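PDB 4L7A: uncharacterized protein from Bacteroides caccae, which is of unknown function but, as a putative zinc-binding metallo-peptidase, probably cleaves peptide bonds with the help of a zinc ion. Local coordinates for residues 189-194 with 199-204. Residues are numbered along the deposited sequence; the frame is centred on the assembly and turned at random.
Sequences PYAGSK and IAEVTA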
ATOM      1  N   PRO A 189       9.242  12.687   5.568  1.00 20.97           N
ATOM      2  CA  PRO A 189      10.498  13.122   4.909  1.00 20.57           C
ATOM      3  C   PRO A 189      10.511  12.850   3.433  1.00 19.90           C
ATOM      4  O   PRO A 189      10.911  13.716   2.652  1.00 21.55           O
ATOM      5  CB  PRO A 189      11.556  12.260   5.595  1.00 21.82           C
ATOM      6  CG  PRO A 189      11.011  12.111   6.999  1.00 22.29           C
ATOM      7  CD  PRO A 189       9.502  11.943   6.808  1.00 21.68           C
ATOM      8  N   TYR A 190      10.057  11.660   3.030  1.00 19.59           N
ATOM      9  CA  TYR A 190      10.013  11.286   1.607  1.00 19.73           C
ATOM     10  C   TYR A 190       9.116  12.169   0.745  1.00 19.47           C
ATOM     11  O   TYR A 190       9.419  12.429  -0.420  1.00 20.37           O
ATOM     12  CB  TYR A 190       9.568   9.820   1.483  1.00 21.02           C
ATOM     13  CG  TYR A 190       9.781   9.231   0.138  1.00 20.65           C
ATOM     14  CD1 TYR A 190      10.995   9.313  -0.487  1.00 22.54           C
ATOM     15  CD2 TYR A 190       8.816   8.498  -0.465  1.00 22.17           C
ATOM     16  CE1 TYR A 190      11.197   8.733  -1.719  1.00 23.65           C
ATOM     17  CE2 TYR A 190       9.020   7.920  -1.723  1.00 20.93           C
ATOM     18  CZ  TYR A 190      10.179   8.023  -2.312  1.00 22.53           C
ATOM     19  OH  TYR A 190      10.379   7.420  -3.541  1.00 23.22           O
ATOM     20  N   ALA A 191       8.039  12.666   1.321  1.00 19.17           N
ATOM     21  CA  ALA A 191       7.167  13.638   0.632  1.00 18.84           C
ATOM     22  C   ALA A 191       7.884  14.933   0.312  1.00 19.44           C
ATOM     23  O   ALA A 191       7.575  15.592  -0.691  1.00 20.93           O
ATOM     24  CB  ALA A 191       5.947  13.929   1.437  1.00 18.29           C
ATOM     25  N   GLY A 192       8.886  15.262   1.104  1.00 20.39           N
ATOM     26  CA  GLY A 192       9.744  16.409   0.837  1.00 21.28           C
ATOM     27  C   GLY A 192      10.825  16.192  -0.263  1.00 22.79           C
ATOM     28  O   GLY A 192      11.726  17.018  -0.399  1.00 23.73           O
ATOM     29  N   SER A 193      10.778  15.098  -1.028  1.00 22.38           N
ATOM     30  CA  SER A 193      11.814  14.882  -2.043  1.00 22.90           C
ATOM     31  C   SER A 193      11.471  15.595  -3.381  1.00 24.94           C
ATOM     32  O   SER A 193      12.242  16.409  -3.903  1.00 24.90           O
ATOM     33  CB  SER A 193      12.011  13.368  -2.277  1.00 22.82           C
ATOM     34  OG  SER A 193      10.780  12.704  -2.550  1.00 21.58           O
ATOM     35  N   LYS A 194      10.294  15.275  -3.917  1.00 24.92           N
ATOM     36  CA  LYS A 194       9.892  15.709  -5.228  1.00 27.20           C
ATOM     37  C   LYS A 194       8.350  15.798  -5.233  1.00 25.25           C
ATOM     38  O   LYS A 194       7.677  14.965  -4.596  1.00 23.92           O
ATOM     39  CB  LYS A 194      10.422  14.595  -6.160  1.00 32.16           C
ATOM     40  CG  LYS A 194      10.826  14.924  -7.517  1.00 38.64           C
ATOM     41  CD  LYS A 194      11.931  13.976  -8.075  1.00 38.39           C
ATOM     42  CE  LYS A 194      11.642  12.457  -8.146  1.00 41.53           C
ATOM     43  NZ  LYS A 194      10.504  11.932  -9.050  1.00 43.00           N
ATOM     44  N   ILE A 199       2.674  14.127  -3.566  1.00 19.34           N
ATOM     45  CA  ILE A 199       1.294  13.825  -3.721  1.00 20.12           C
ATOM     46  C   ILE A 199       0.979  12.305  -3.493  1.00 19.88           C
ATOM     47  O   ILE A 199      -0.070  11.988  -2.905  1.00 20.58           O
ATOM     48  CB  ILE A 199       0.754  14.370  -5.024  1.00 21.37           C
ATOM     49  CG1 ILE A 199      -0.751  14.170  -5.045  1.00 22.56           C
ATOM     50  CG2 ILE A 199       1.472  13.777  -6.269  1.00 22.38           C
ATOM     51  CD1 ILE A 199      -1.435  14.810  -6.236  1.00 24.70           C
ATOM     52  N   ALA A 200       1.876  11.381  -3.878  1.00 18.21           N
ATOM     53  CA  ALA A 200       1.661   9.975  -3.584  1.00 16.70           C
ATOM     54  C   ALA A 200       1.651   9.724  -2.056  1.00 17.05           C
ATOM     55  O   ALA A 200       0.863   8.922  -1.579  1.00 16.51           O
ATOM     56  CB  ALA A 200       2.716   9.060  -4.265  1.00 17.60           C
ATOM     57  N   GLU A 201       2.499  10.453  -1.323  1.00 17.05           N
ATOM     58  CA  GLU A 201       2.580  10.338   0.136  1.00 18.30           C
ATOM     59  C   GLU A 201       1.370  10.925   0.832  1.00 17.54           C
ATOM     60  O   GLU A 201       0.875  10.340   1.799  1.00 16.10           O
ATOM     61  CB  GLU A 201       3.831  11.007   0.672  1.00 18.63           C
ATOM     62  CG  GLU A 201       5.150  10.223   0.405  1.00 20.54           C
ATOM     63  CD  GLU A 201       5.237   8.962   1.273  1.00 22.75           C
ATOM     64  OE1 GLU A 201       5.682   9.108   2.432  1.00 25.63           O
ATOM     65  OE2 GLU A 201       4.823   7.862   0.823  1.00 22.41           O
ATOM     66  N   VAL A 202       0.893  12.073   0.368  1.00 18.09           N
ATOM     67  CA  VAL A 202      -0.293  12.663   0.974  1.00 18.90           C
ATOM     68  C   VAL A 202      -1.426  11.678   0.835  1.00 18.79           C
ATOM     69  O   VAL A 202      -2.103  11.375   1.773  1.00 19.43           O
ATOM     70  CB  VAL A 202      -0.603  14.036   0.373  1.00 21.42           C
ATOM     71  CG1 VAL A 202      -1.987  14.524   0.808  1.00 21.46           C
ATOM     72  CG2 VAL A 202       0.453  15.027   0.780  1.00 21.07           C
ATOM     73  N   THR A 203      -1.608  11.116  -0.346  1.00 19.74           N
ATOM     74  CA  THR A 203      -2.669  10.152  -0.603  1.00 18.89           C
ATOM     75  C   THR A 203      -2.549   8.891   0.258  1.00 17.73           C
ATOM     76  O   THR A 203      -3.512   8.457   0.903  1.00 17.29           O
ATOM     77  CB  THR A 203      -2.639   9.716  -2.109  1.00 20.24           C
ATOM     78  OG1 THR A 203      -2.630  10.859  -2.980  1.00 20.61           O
ATOM     79  CG2 THR A 203      -3.842   8.842  -2.446  1.00 21.14           C
ATOM     80  N   ALA A 204      -1.344   8.291   0.297  1.00 18.54           N
ATOM     81  CA  ALA A 204      -1.099   7.068   1.036  1.00 17.44           C
ATOM     82  C   ALA A 204      -1.171   7.270   2.549  1.00 19.10           C
ATOM     83  O   ALA A 204      -1.667   6.370   3.276  1.00 18.73           O
ATOM     84  CB  ALA A 204       0.254   6.513   0.696  1.00 17.54           C
TER
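A191 and E201 are the residues whose CA atoms come nearest, 5.7 Å apart, where the turn-forming residues 189-194 pass beside 199-204, a section of helix 195-208. No hydrogen bond joins the two segments. The loop is closed on itself instead: G192 N bonds to P189 O at 3.0 Å, while Y190 O receives both S193 N and S193 OG, the hydroxyl lying nearly in line with the carbonyl. The methyl CB of A191 rests against E201 CB at 3.7 Å, and E201 CG reaches to 3.9 Å from A191 N. Y190 comes in next to it, its CD2 edge 4.0 Å from E201 CD. E201 CD lies near the plane of the ring, at its edge, and the carboxylate plane is turned 73° from that of the ring. A bend at chi2 (-72°) folds the E201 chain back beside the loop, bringing OE1 to 4.1 Å from Y190 CB. The buried carboxylate finds its polar partners outside both segments: OE1 takes a hydrogen bond from T188 and a salt bridge from K140, and OE2 pairs with H144 ND1. An alanine at E201 is likely to leave K140 without its acidic mate and H144 freer to turn, besides opening a gap at the ring edge of Y190. The case illustrates how apolar contacts can flank an acid whose carboxylate is held by polar partners, probably in the second shell of a zinc site. H144 begins an H-E-x-x-H sequence on helix 131-153, the signature of many zinc peptidases, and E201 follows E197 by one helical turn, consistent with the gluzincin-like arrangement in which a downstream helix supplies a metal-binding glutamate and, four residues on, an acid that orients the first histidine.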